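Local atomic coordinates of TonB-dependent siderophore receptor (Pseudomonas aeruginosa 39016, PDB entry 5NEC), a protein that probably imports iron-loaded siderophores, and drug conjugates built on them, across the outer membrane using energy relayed through TonB. Residues E120-E125 with Y232-D237; L194-N199 with V208-V213; P46-P51 with V487-P492; T32-R37 with S587-L592. All blocks are in the same frame, centred on the assembly; numbering follows the deposited sequence.

Interaction 1. Residues E120-E125 with Y232-D237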
loop_
_atom_site.group_PDB
_atom_site.type_symbol
_atom_site.label_atom_id
_atom_site.label_comp_id
_atom_site.label_asym_id
_atom_site.label_seq_id
_atom_site.Cartn_x
_atom_site.Cartn_y
_atom_site.Cartn_z
ATOM N N GLU A 120 3.358 -2.020 7.662
ATOM C CA GLU A 120 4.702 -2.516 7.835
ATOM C C GLU A 120 4.717 -3.840 7.045
ATOM O O GLU A 120 3.672 -4.239 6.548
ATOM C CB GLU A 120 4.950 -2.560 9.353
ATOM C CG GLU A 120 6.002 -3.469 9.889
ATOM C CD GLU A 120 7.416 -3.163 9.456
ATOM O OE1 GLU A 120 8.023 -2.169 9.899
ATOM O OE2 GLU A 120 7.943 -4.012 8.710
ATOM N N ILE A 121 5.883 -4.447 6.811
ATOM C CA ILE A 121 5.959 -5.711 6.050
ATOM C C ILE A 121 6.489 -6.926 6.830
ATOM O O ILE A 121 6.475 -8.016 6.274
ATOM C CB ILE A 121 6.750 -5.563 4.703
ATOM C CG1 ILE A 121 8.172 -5.001 4.893
ATOM C CG2 ILE A 121 5.994 -4.673 3.740
ATOM C CD1 ILE A 121 9.157 -5.947 5.550
ATOM N N PHE A 122 6.936 -6.758 8.087
ATOM C CA PHE A 122 7.557 -7.864 8.861
ATOM C C PHE A 122 6.682 -9.118 8.947
ATOM O O PHE A 122 7.216 -10.218 8.932
ATOM C CB PHE A 122 8.017 -7.442 10.283
ATOM C CG PHE A 122 6.922 -7.490 11.347
ATOM C CD1 PHE A 122 5.932 -6.505 11.402
ATOM C CD2 PHE A 122 6.895 -8.496 12.299
ATOM C CE1 PHE A 122 4.933 -6.532 12.365
ATOM C CE2 PHE A 122 5.890 -8.534 13.267
ATOM C CZ PHE A 122 4.911 -7.547 13.309
ATOM N N ASN A 123 5.356 -8.958 8.992
ATOM C CA ASN A 123 4.438 -10.100 9.064
ATOM C C ASN A 123 3.891 -10.587 7.712
ATOM O O ASN A 123 2.971 -11.400 7.691
ATOM C CB ASN A 123 3.275 -9.762 10.000
ATOM C CG ASN A 123 2.570 -11.003 10.538
ATOM O OD1 ASN A 123 3.215 -11.987 10.941
ATOM N ND2 ASN A 123 1.238 -10.967 10.532
ATOM N N LEU A 124 4.460 -10.138 6.590
ATOM C CA LEU A 124 3.925 -10.503 5.265
ATOM C C LEU A 124 4.775 -11.525 4.507
ATOM O O LEU A 124 5.999 -11.504 4.559
ATOM C CB LEU A 124 3.741 -9.257 4.396
ATOM C CG LEU A 124 2.841 -8.149 4.959
ATOM C CD1 LEU A 124 2.701 -7.030 3.948
ATOM C CD2 LEU A 124 1.476 -8.681 5.369
ATOM N N GLU A 125 4.089 -12.409 3.796
ATOM C CA GLU A 125 4.696 -13.402 2.915
ATOM C C GLU A 125 4.894 -12.788 1.534
ATOM O O GLU A 125 5.963 -12.923 0.932
ATOM C CB GLU A 125 3.773 -14.627 2.816
ATOM C CG GLU A 125 4.391 -15.869 2.196
ATOM C CD GLU A 125 5.452 -16.533 3.067
ATOM O OE1 GLU A 125 5.380 -16.464 4.326
ATOM O OE2 GLU A 125 6.358 -17.154 2.468
ATOM N N TYR A 232 -2.378 -9.710 15.477
ATOM C CA TYR A 232 -1.421 -8.760 14.928
ATOM C C TYR A 232 -1.456 -7.449 15.743
ATOM O O TYR A 232 -2.503 -6.844 15.939
ATOM C CB TYR A 232 -1.735 -8.478 13.453
ATOM C CG TYR A 232 -0.767 -7.508 12.811
ATOM C CD1 TYR A 232 0.461 -7.938 12.347
ATOM C CD2 TYR A 232 -1.076 -6.148 12.685
ATOM C CE1 TYR A 232 1.354 -7.062 11.753
ATOM C CE2 TYR A 232 -0.184 -5.259 12.100
ATOM C CZ TYR A 232 1.026 -5.724 11.629
ATOM O OH TYR A 232 1.938 -4.876 11.046
ATOM N N HIS A 233 -0.298 -7.010 16.202
ATOM C CA HIS A 233 -0.197 -5.815 16.995
ATOM C C HIS A 233 0.974 -4.972 16.512
ATOM O O HIS A 233 2.087 -5.483 16.450
ATOM C CB HIS A 233 0.008 -6.163 18.457
ATOM C CG HIS A 233 0.061 -4.966 19.347
ATOM N ND1 HIS A 233 -1.076 -4.331 19.791
ATOM C CD2 HIS A 233 1.103 -4.252 19.832
ATOM C CE1 HIS A 233 -0.742 -3.282 20.519
ATOM N NE2 HIS A 233 0.574 -3.211 20.559
ATOM N N LEU A 234 0.714 -3.702 16.175
ATOM C CA LEU A 234 1.761 -2.736 15.849
ATOM C C LEU A 234 1.469 -1.394 16.512
ATOM O O LEU A 234 0.349 -0.886 16.452
ATOM C CB LEU A 234 1.872 -2.542 14.330
ATOM C CG LEU A 234 3.107 -1.736 13.867
ATOM C CD1 LEU A 234 4.355 -2.605 13.854
ATOM C CD2 LEU A 234 2.876 -1.150 12.492
ATOM N N GLU A 235 2.502 -0.820 17.115
ATOM C CA GLU A 235 2.434 0.454 17.809
ATOM C C GLU A 235 3.525 1.341 17.244
ATOM O O GLU A 235 4.645 0.872 17.053
ATOM C CB GLU A 235 2.692 0.220 19.289
ATOM C CG GLU A 235 2.231 1.344 20.213
ATOM C CD GLU A 235 1.773 0.787 21.537
ATOM O OE1 GLU A 235 0.842 -0.072 21.497
ATOM O OE2 GLU A 235 2.328 1.176 22.590
ATOM N N SER A 236 3.220 2.599 16.950
ATOM C CA SER A 236 4.236 3.498 16.424
ATOM C C SER A 236 4.157 4.890 16.989
ATOM O O SER A 236 3.122 5.317 17.446
ATOM C CB SER A 236 4.226 3.510 14.898
ATOM O OG SER A 236 3.061 4.069 14.399
ATOM N N ASP A 237 5.291 5.577 16.972
ATOM C CA ASP A 237 5.450 6.877 17.619
ATOM C C ASP A 237 6.538 7.623 16.852
ATOM O O ASP A 237 7.719 7.404 17.065
ATOM C CB ASP A 237 5.819 6.699 19.097
ATOM C CG ASP A 237 5.981 8.025 19.832
ATOM O OD1 ASP A 237 5.232 8.978 19.571
ATOM O OD2 ASP A 237 6.873 8.128 20.688
HETATM O O HOH W 1 3.572 -6.531 8.573
#

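Interaction 2. Residues L194-N199 with V208-V213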
loop_
_atom_site.group_PDB
_atom_site.type_symbol
_atom_site.label_atom_id
_atom_site.label_comp_id
_atom_site.label_asym_id
_atom_site.label_seq_id
_atom_site.Cartn_x
_atom_site.Cartn_y
_atom_site.Cartn_z
ATOM N N LEU A 194 9.037 -7.486 16.039
ATOM C CA LEU A 194 9.670 -6.352 15.344
ATOM C C LEU A 194 9.997 -5.210 16.296
ATOM O O LEU A 194 9.184 -4.837 17.111
ATOM C CB LEU A 194 8.754 -5.814 14.231
ATOM C CG LEU A 194 9.140 -4.457 13.620
ATOM C CD1 LEU A 194 10.417 -4.577 12.806
ATOM C CD2 LEU A 194 8.033 -3.895 12.755
ATOM N N LYS A 195 11.187 -4.638 16.154
ATOM C CA LYS A 195 11.531 -3.352 16.765
ATOM C C LYS A 195 12.267 -2.541 15.700
ATOM O O LYS A 195 13.261 -3.023 15.145
ATOM C CB LYS A 195 12.408 -3.573 17.993
ATOM C CG LYS A 195 12.756 -2.322 18.790
ATOM C CD LYS A 195 13.646 -2.696 19.977
ATOM C CE LYS A 195 14.228 -1.493 20.692
ATOM N NZ LYS A 195 13.143 -0.601 21.180
ATOM N N HIS A 196 11.759 -1.339 15.396
ATOM C CA HIS A 196 12.305 -0.492 14.328
ATOM C C HIS A 196 12.393 0.979 14.766
ATOM O O HIS A 196 11.404 1.571 15.177
ATOM C CB HIS A 196 11.442 -0.625 13.067
ATOM C CG HIS A 196 11.955 0.152 11.891
ATOM N ND1 HIS A 196 12.832 -0.381 10.974
ATOM C CD2 HIS A 196 11.720 1.423 11.486
ATOM C CE1 HIS A 196 13.112 0.522 10.052
ATOM N NE2 HIS A 196 12.459 1.630 10.346
ATOM N N ASP A 197 13.597 1.528 14.693
ATOM C CA ASP A 197 13.866 2.938 14.926
ATOM C C ASP A 197 14.792 3.423 13.810
ATOM O O ASP A 197 15.669 2.695 13.356
ATOM C CB ASP A 197 14.521 3.156 16.296
ATOM C CG ASP A 197 13.619 2.763 17.428
ATOM O OD1 ASP A 197 13.566 1.573 17.775
ATOM O OD2 ASP A 197 12.930 3.638 17.984
ATOM N N ALA A 198 14.573 4.652 13.369
ATOM C CA ALA A 198 15.356 5.232 12.285
ATOM C C ALA A 198 15.085 6.714 12.210
ATOM O O ALA A 198 14.004 7.173 12.599
ATOM C CB ALA A 198 14.982 4.580 10.958
ATOM N N ASN A 199 16.079 7.454 11.731
ATOM C CA ASN A 199 15.867 8.809 11.194
ATOM C C ASN A 199 15.558 8.677 9.693
ATOM O O ASN A 199 15.383 7.554 9.196
ATOM C CB ASN A 199 17.106 9.674 11.440
ATOM C CG ASN A 199 17.407 9.836 12.906
ATOM O OD1 ASN A 199 16.518 9.792 13.737
ATOM N ND2 ASN A 199 18.658 10.025 13.228
ATOM N N VAL A 208 11.135 7.789 12.996
ATOM C CA VAL A 208 10.129 6.757 13.140
ATOM C C VAL A 208 10.566 5.807 14.227
ATOM O O VAL A 208 11.765 5.584 14.447
ATOM C CB VAL A 208 9.855 6.000 11.819
ATOM C CG1 VAL A 208 9.318 6.961 10.756
ATOM C CG2 VAL A 208 11.094 5.249 11.312
ATOM N N SER A 209 9.572 5.277 14.908
ATOM C CA SER A 209 9.771 4.344 15.981
ATOM C C SER A 209 8.548 3.428 16.029
ATOM O O SER A 209 7.417 3.893 16.091
ATOM C CB SER A 209 9.935 5.098 17.285
ATOM O OG SER A 209 10.297 4.208 18.299
ATOM N N ARG A 210 8.765 2.128 15.959
ATOM C CA ARG A 210 7.653 1.193 16.046
ATOM C C ARG A 210 8.091 -0.191 16.482
ATOM O O ARG A 210 9.260 -0.561 16.392
ATOM C CB ARG A 210 6.900 1.105 14.710
ATOM C CG ARG A 210 7.732 0.625 13.532
ATOM C CD ARG A 210 6.944 0.709 12.220
ATOM N NE ARG A 210 7.737 0.306 11.060
ATOM C CZ ARG A 210 8.454 1.120 10.270
ATOM N NH1 ARG A 210 8.512 2.438 10.496
ATOM N NH2 ARG A 210 9.135 0.606 9.232
ATOM N N TRP A 211 7.122 -0.949 16.963
ATOM C CA TRP A 211 7.360 -2.317 17.332
ATOM C C TRP A 211 6.088 -3.113 17.124
ATOM O O TRP A 211 4.989 -2.566 17.131
ATOM C CB TRP A 211 7.886 -2.412 18.772
ATOM C CG TRP A 211 6.949 -1.866 19.764
ATOM C CD1 TRP A 211 6.874 -0.575 20.197
ATOM C CD2 TRP A 211 5.919 -2.587 20.445
ATOM N NE1 TRP A 211 5.854 -0.445 21.115
ATOM C CE2 TRP A 211 5.252 -1.667 21.287
ATOM C CE3 TRP A 211 5.498 -3.926 20.431
ATOM C CZ2 TRP A 211 4.187 -2.041 22.123
ATOM C CZ3 TRP A 211 4.439 -4.303 21.255
ATOM C CH2 TRP A 211 3.785 -3.358 22.083
ATOM N N GLY A 212 6.266 -4.408 16.925
ATOM C CA GLY A 212 5.178 -5.287 16.601
ATOM C C GLY A 212 5.351 -6.690 17.143
ATOM O O GLY A 212 6.473 -7.180 17.342
ATOM N N VAL A 213 4.204 -7.324 17.367
ATOM C CA VAL A 213 4.120 -8.696 17.842
ATOM C C VAL A 213 2.977 -9.367 17.089
ATOM O O VAL A 213 1.879 -8.842 17.048
ATOM C CB VAL A 213 3.910 -8.777 19.365
ATOM C CG1 VAL A 213 2.694 -8.013 19.805
ATOM C CG2 VAL A 213 3.803 -10.226 19.828
#

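Interaction 3. Residues P46-P51 with V487-P492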
loop_
_atom_site.group_PDB
_atom_site.type_symbol
_atom_site.label_atom_id
_atom_site.label_comp_id
_atom_site.label_asym_id
_atom_site.label_seq_id
_atom_site.Cartn_x
_atom_site.Cartn_y
_atom_site.Cartn_z
ATOM N N PRO A 46 -4.554 -20.650 -12.058
ATOM C CA PRO A 46 -3.219 -20.007 -11.940
ATOM C C PRO A 46 -3.145 -18.624 -12.616
ATOM O O PRO A 46 -4.013 -18.287 -13.426
ATOM C CB PRO A 46 -2.265 -21.000 -12.634
ATOM C CG PRO A 46 -3.137 -21.874 -13.477
ATOM C CD PRO A 46 -4.496 -21.910 -12.828
ATOM N N LEU A 47 -2.113 -17.847 -12.290
ATOM C CA LEU A 47 -2.013 -16.448 -12.753
ATOM C C LEU A 47 -1.763 -16.318 -14.258
ATOM O O LEU A 47 -2.319 -15.419 -14.891
ATOM C CB LEU A 47 -0.971 -15.648 -11.953
ATOM C CG LEU A 47 -1.256 -15.447 -10.452
ATOM C CD1 LEU A 47 -0.195 -14.549 -9.819
ATOM C CD2 LEU A 47 -2.659 -14.890 -10.172
ATOM N N LEU A 48 -0.974 -17.220 -14.838
ATOM C CA LEU A 48 -0.839 -17.302 -16.317
ATOM C C LEU A 48 -2.217 -17.350 -17.018
ATOM O O LEU A 48 -2.433 -16.663 -18.028
ATOM C CB LEU A 48 0.006 -18.521 -16.739
ATOM C CG LEU A 48 0.424 -18.605 -18.228
ATOM C CD1 LEU A 48 1.605 -17.685 -18.536
ATOM C CD2 LEU A 48 0.768 -20.020 -18.668
ATOM N N ASP A 49 -3.142 -18.137 -16.463
ATOM C CA ASP A 49 -4.468 -18.352 -17.067
ATOM C C ASP A 49 -5.592 -17.521 -16.435
ATOM O O ASP A 49 -6.764 -17.814 -16.645
ATOM C CB ASP A 49 -4.842 -19.844 -16.974
ATOM C CG ASP A 49 -3.725 -20.788 -17.484
ATOM O OD1 ASP A 49 -2.730 -20.336 -18.137
ATOM O OD2 ASP A 49 -3.871 -22.006 -17.227
ATOM N N THR A 50 -5.246 -16.521 -15.628
ATOM C CA THR A 50 -6.236 -15.617 -15.032
ATOM C C THR A 50 -6.350 -14.383 -15.966
ATOM O O THR A 50 -5.335 -13.767 -16.321
ATOM C CB THR A 50 -5.874 -15.270 -13.557
ATOM O OG1 THR A 50 -6.068 -16.441 -12.747
ATOM C CG2 THR A 50 -6.734 -14.137 -12.997
ATOM N N PRO A 51 -7.584 -14.030 -16.381
ATOM C CA PRO A 51 -7.801 -12.958 -17.364
ATOM C C PRO A 51 -7.807 -11.531 -16.784
ATOM O O PRO A 51 -8.717 -10.756 -17.057
ATOM C CB PRO A 51 -9.173 -13.323 -17.939
ATOM C CG PRO A 51 -9.893 -13.943 -16.771
ATOM C CD PRO A 51 -8.851 -14.713 -16.039
ATOM N N VAL A 487 -10.274 -16.711 -22.008
ATOM C CA VAL A 487 -8.857 -17.048 -22.155
ATOM C C VAL A 487 -8.677 -18.064 -23.289
ATOM O O VAL A 487 -9.335 -19.092 -23.297
ATOM C CB VAL A 487 -8.290 -17.627 -20.852
ATOM C CG1 VAL A 487 -6.787 -17.877 -20.954
ATOM C CG2 VAL A 487 -8.590 -16.682 -19.715
ATOM N N TRP A 488 -7.796 -17.750 -24.239
ATOM C CA TRP A 488 -7.393 -18.660 -25.305
ATOM C C TRP A 488 -5.941 -19.047 -25.044
ATOM O O TRP A 488 -5.097 -18.175 -24.876
ATOM C CB TRP A 488 -7.531 -17.998 -26.692
ATOM C CG TRP A 488 -7.104 -18.891 -27.854
ATOM C CD1 TRP A 488 -7.433 -20.202 -28.045
ATOM C CD2 TRP A 488 -6.271 -18.527 -28.966
ATOM N NE1 TRP A 488 -6.855 -20.674 -29.192
ATOM C CE2 TRP A 488 -6.141 -19.669 -29.780
ATOM C CE3 TRP A 488 -5.631 -17.344 -29.351
ATOM C CZ2 TRP A 488 -5.400 -19.666 -30.958
ATOM C CZ3 TRP A 488 -4.888 -17.338 -30.516
ATOM C CH2 TRP A 488 -4.779 -18.494 -31.309
ATOM N N LYS A 489 -5.666 -20.348 -25.003
ATOM C CA LYS A 489 -4.315 -20.877 -24.833
ATOM C C LYS A 489 -3.881 -21.604 -26.115
ATOM O O LYS A 489 -4.200 -22.779 -26.304
ATOM C CB LYS A 489 -4.269 -21.803 -23.623
ATOM C CG LYS A 489 -4.659 -21.110 -22.320
ATOM C CD LYS A 489 -4.631 -22.061 -21.132
ATOM C CE LYS A 489 -3.228 -22.556 -20.782
ATOM N NZ LYS A 489 -2.226 -21.455 -20.615
ATOM N N PRO A 490 -3.169 -20.893 -27.020
ATOM C CA PRO A 490 -2.723 -21.564 -28.243
ATOM C C PRO A 490 -1.837 -22.761 -27.915
ATOM O O PRO A 490 -2.044 -23.829 -28.473
ATOM C CB PRO A 490 -1.933 -20.474 -28.992
ATOM C CG PRO A 490 -2.319 -19.192 -28.360
ATOM C CD PRO A 490 -2.648 -19.515 -26.938
ATOM N N VAL A 491 -0.896 -22.569 -26.993
ATOM C CA VAL A 491 -0.057 -23.642 -26.446
ATOM C C VAL A 491 -0.131 -23.553 -24.915
ATOM O O VAL A 491 -0.487 -22.503 -24.398
ATOM C CB VAL A 491 1.401 -23.517 -26.950
ATOM C CG1 VAL A 491 1.471 -23.816 -28.440
ATOM C CG2 VAL A 491 1.974 -22.128 -26.681
ATOM N N PRO A 492 0.200 -24.637 -24.178
ATOM C CA PRO A 492 0.017 -24.675 -22.700
ATOM C C PRO A 492 0.654 -23.532 -21.879
ATOM O O PRO A 492 0.113 -23.119 -20.846
ATOM C CB PRO A 492 0.674 -26.003 -22.300
ATOM C CG PRO A 492 0.616 -26.847 -23.518
ATOM C CD PRO A 492 0.729 -25.918 -24.687
#

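Interaction 4. Residues T32-R37 with S587-L592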
loop_
_atom_site.group_PDB
_atom_site.type_symbol
_atom_site.label_atom_id
_atom_site.label_comp_id
_atom_site.label_asym_id
_atom_site.label_seq_id
_atom_site.Cartn_x
_atom_site.Cartn_y
_atom_site.Cartn_z
ATOM N N THR A 32 12.085 -17.574 -5.174
ATOM C CA THR A 32 11.532 -17.206 -6.471
ATOM C C THR A 32 11.144 -15.710 -6.556
ATOM O O THR A 32 10.667 -15.109 -5.578
ATOM C CB THR A 32 10.315 -18.097 -6.825
ATOM O OG1 THR A 32 9.981 -17.932 -8.210
ATOM C CG2 THR A 32 9.083 -17.780 -5.947
ATOM N N TYR A 33 11.382 -15.136 -7.731
ATOM C CA TYR A 33 10.888 -13.813 -8.111
ATOM C C TYR A 33 9.562 -13.881 -8.867
ATOM O O TYR A 33 8.980 -12.841 -9.165
ATOM C CB TYR A 33 11.928 -13.081 -8.971
ATOM C CG TYR A 33 12.999 -12.320 -8.217
ATOM C CD1 TYR A 33 13.271 -12.549 -6.862
ATOM C CD2 TYR A 33 13.775 -11.371 -8.889
ATOM C CE1 TYR A 33 14.264 -11.838 -6.209
ATOM C CE2 TYR A 33 14.777 -10.675 -8.245
ATOM C CZ TYR A 33 15.017 -10.912 -6.912
ATOM O OH TYR A 33 16.003 -10.205 -6.288
ATOM N N ASN A 34 9.091 -15.089 -9.172
ATOM C CA ASN A 34 7.779 -15.290 -9.790
ATOM C C ASN A 34 6.918 -16.202 -8.930
ATOM O O ASN A 34 7.362 -17.271 -8.531
ATOM C CB ASN A 34 7.909 -15.903 -11.181
ATOM C CG ASN A 34 6.565 -16.009 -11.890
ATOM O OD1 ASN A 34 6.097 -15.042 -12.476
ATOM N ND2 ASN A 34 5.921 -17.177 -11.805
ATOM N N VAL A 35 5.686 -15.772 -8.672
ATOM C CA VAL A 35 4.701 -16.552 -7.941
ATOM C C VAL A 35 3.570 -16.818 -8.934
ATOM O O VAL A 35 3.003 -15.886 -9.512
ATOM C CB VAL A 35 4.234 -15.789 -6.678
ATOM C CG1 VAL A 35 2.931 -16.347 -6.109
ATOM C CG2 VAL A 35 5.331 -15.827 -5.623
ATOM N N ASP A 36 3.255 -18.094 -9.129
ATOM C CA ASP A 36 2.368 -18.520 -10.231
ATOM C C ASP A 36 0.885 -18.655 -9.841
ATOM O O ASP A 36 0.029 -18.867 -10.708
ATOM C CB ASP A 36 2.899 -19.813 -10.900
ATOM C CG ASP A 36 2.991 -21.019 -9.936
ATOM O OD1 ASP A 36 2.172 -21.144 -8.994
ATOM O OD2 ASP A 36 3.896 -21.866 -10.142
ATOM N N ARG A 37 0.599 -18.520 -8.546
ATOM C CA ARG A 37 -0.747 -18.683 -8.015
ATOM C C ARG A 37 -0.982 -17.660 -6.894
ATOM O O ARG A 37 -0.045 -17.257 -6.201
ATOM C CB ARG A 37 -0.938 -20.116 -7.511
ATOM C CG ARG A 37 -2.390 -20.453 -7.187
ATOM C CD ARG A 37 -2.604 -21.926 -6.868
ATOM N NE ARG A 37 -3.189 -22.689 -7.978
ATOM C CZ ARG A 37 -4.463 -22.623 -8.385
ATOM N NH1 ARG A 37 -5.348 -21.811 -7.809
ATOM N NH2 ARG A 37 -4.872 -23.389 -9.392
ATOM N N SER A 587 5.002 -6.657 -17.992
ATOM C CA SER A 587 5.730 -7.258 -16.852
ATOM C C SER A 587 6.688 -8.367 -17.261
ATOM O O SER A 587 6.462 -9.082 -18.230
ATOM C CB SER A 587 4.773 -7.874 -15.826
ATOM O OG SER A 587 3.621 -7.086 -15.652
ATOM N N ALA A 588 7.738 -8.520 -16.467
ATOM C CA ALA A 588 8.671 -9.624 -16.572
ATOM C C ALA A 588 9.040 -10.034 -15.146
ATOM O O ALA A 588 9.429 -9.184 -14.345
ATOM C CB ALA A 588 9.906 -9.202 -17.360
ATOM N N SER A 589 8.934 -11.328 -14.842
ATOM C CA SER A 589 9.129 -11.834 -13.489
ATOM C C SER A 589 9.727 -13.244 -13.494
ATOM O O SER A 589 9.100 -14.161 -14.013
ATOM C CB SER A 589 7.796 -11.786 -12.718
ATOM O OG SER A 589 6.835 -12.707 -13.200
ATOM N N GLY A 590 10.927 -13.396 -12.920
ATOM C CA GLY A 590 11.595 -14.696 -12.763
ATOM C C GLY A 590 13.009 -14.773 -13.349
ATOM O O GLY A 590 13.710 -13.770 -13.429
ATOM N N LYS A 591 13.424 -15.974 -13.755
ATOM C CA LYS A 591 14.801 -16.241 -14.223
ATOM C C LYS A 591 14.993 -15.995 -15.718
ATOM O O LYS A 591 14.231 -16.495 -16.540
ATOM C CB LYS A 591 15.236 -17.672 -13.874
ATOM C CG LYS A 591 15.586 -17.803 -12.398
ATOM C CD LYS A 591 15.882 -19.205 -11.938
ATOM C CE LYS A 591 15.946 -19.214 -10.418
ATOM N NZ LYS A 591 16.301 -20.549 -9.867
ATOM N N LEU A 592 16.020 -15.219 -16.057
ATOM C CA LEU A 592 16.421 -15.024 -17.447
ATOM C C LEU A 592 17.420 -16.122 -17.842
ATOM O O LEU A 592 17.286 -16.743 -18.895
ATOM C CB LEU A 592 17.026 -13.634 -17.633
ATOM C CG LEU A 592 16.081 -12.465 -17.332
ATOM C CD1 LEU A 592 16.858 -11.159 -17.278
ATOM C CD2 LEU A 592 14.962 -12.381 -18.358
#

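Interaction 1. Residues E120-E125 with Y232-D237
E120 and L234 face each other with CA atoms 8.5 Å apart, and N123 and Y232 are spaced almost equally, so side chains rather than backbones bridge the gap. This joins plug to barrel in a TonB-dependent receptor: a type I turn from I121 to L124 on the plug meets barrel strand 225-238 from inside. The rings of F122 and Y232 are inclined by 29° yet slid apart, with centroids 5.8 Å from each other and little overlap. The closest approach of the two rings is F122 CE1 to Y232 CE1, 3.7 Å. With CG anti to its backbone N (chi1 -159°), N123 slides past the tyrosine in the opposite direction; ND2 comes to 3.6 Å from Y232 CD1, the amide and ring planes being 26° apart. E120 adds an apolar touch, CB to L234 CD2 at 4.0 Å. Its carboxylate bends back to the turn, where OE2 accepts from I121 N at 2.8 Å and from F122 N through its anti lone pair, while R210 and R173 hold the same group by salt bridges. One water accepts from N123 N at 3.0 Å and has weak bonds to E120 O and Y232 OH.

Interaction 2. Residues L194-N199 with V208-V213
H196 and R210 form a hydrogen-bonded pair in the antiparallel hairpin of barrel strands 187-200 and 206-219, whose short segments run at 174°. Their two backbone bonds, H196 N to R210 O and R210 N to H196 O, are both 2.8 Å long. A198 with V208 and L194 with G212 repeat the pattern, separated by the non-hydrogen-bonded pairs K195–W211 and D197–S209. The side chain of R210 can be traced outward along the face it shares with L194, H196 and V208. CB packs against the backbone O of E235 on the next strand. Chi1 of 61° places CG between the backbone N and carbonyl carbon, 3.9 Å from H196 CB, and from there the chain runs extended beside the histidine, pointing the same way. NE turns to the plug and forms a salt bridge with OE1 of E120. CZ and NH1 each stand 3.5 Å from H196 CD2, and NH2 lies over one face of the imidazole near its rim. Guanidinium and ring are thus stacked, with centres 4.0 Å apart and planes at 26°. V208 CG2 meets the same ring at its edge, 3.9 Å from H196 CD2. On the other face, S209 OG donates to D197 OD2 at 2.7 Å, arriving from above the carboxylate plane. The flat stack and the E120 carboxylate together restrict rotation of the guanidinium. So close a positive group would probably disfavour protonation of H196, an effect that E120 may partly offset.

Interaction 3. Residues P46-P51 with V487-P492
D49 and K489 supply the ionic part of this contact between the plug and the turn that links barrel strands 471-488 and 494-503. K489 NZ donates to D49 OD1 at 2.8 Å, a salt bridge in which the ammonium sits above the carboxylate plane, 46° out of it, while the two side chains cross at about a right angle. The lysine curls to get there: bends at chi3 (67°) and chi4 (52°) turn NZ back toward its own turn, where P492 O accepts at 2.9 Å.

Van der Waals contacts lie beside this bond. V487 CG2 and P51 CB are the apolar pair, 3.8 Å apart, and the same CG2 also touches the backbone O of D49, 3.7 Å away. L48 CD2 reaches K489 NZ and P492 O, 3.8 Å from each, and so lies against the ammonium group.

Hydrogen bonds within the plug segment give it its shape. L47 to T50 form a type I turn, and T50 OG1 donates to P46 O at 2.8 Å. Barrel residue K542 adds bonds to the carbonyls of L47 and T50, a second lysine tying this turn to the wall.

With G494 O as a further acceptor, K489 NZ has three oxygen partners, one of them a carboxylate. Such surroundings are consistent with a buried lysine that keeps its charge, and they bind the plug turn electrostatically to the barrel turn.

Interaction 4. Residues T32-R37 with S587-L592
N34 lays its side chain against S589 and the neighbouring G590, with CB 3.5 Å from S589 O and 4.2 Å from G590 CA. The torsion chi1 of -175° turns CG away from the asparagine's own backbone N and brings OD1 to the serine hydroxyl. S589 OG donates to N34 OD1 at 2.6 Å; the donor lies in the carbonyl plane, on a lone pair, with a C=O...OG angle of 138°, a geometry that helps to set the rotation of the amide. S589 CB also approaches the loop backbone, 3.9 Å from Y33 O. Behind the asparagine, T32 OG1 donates to N34 O at 2.7 Å and ties the backbone of the loop to itself.

The strand involved, 579-589, belongs to the barrel of the receptor, and the chain turns a corner at G590 on its way to strand 596-609. Residues 32-37 precede the first strand of the plug, in the N-terminal region that in this family carries the TonB box on the periplasmic side. The two backbones come closest at Y33 and G590, whose CA atoms are 4.8 Å apart. G590 has a positive phi of 125°, and with no CB of its own it admits N34 CB and Y33 CB over its backbone; Y33 CB lies 4.1 Å from G590 N. Beyond CB the tyrosine leaves this contact: its ring meets W644 and makes a cation-pi contact with K597, while OH is hydrogen-bonded to D64 of helix 59-64 and to NE1 of W644.

How the interactions relate
Interactions 1 and 2 are in direct contact, their centres 9 Å apart: E120 OE1 of the plug turn meets R210 NE of the hairpin at 2.7 Å, and D237 N probably bonds to S209 O on the adjacent strand. Interactions 3 and 4 are a second linked pair, centres 16 Å apart, joined by a probable bond from L47 N to D36 O at 2.9 Å. They attach the N-terminal part of the chain to one region of the barrel wall, and interaction 1 attaches the plug turn to another, 36 Å from interaction 3 and 26 Å from interaction 4, centre to centre. A bound detergent molecule lies about 13 Å from the side chain of Y232, and one lies equally far from that of P51.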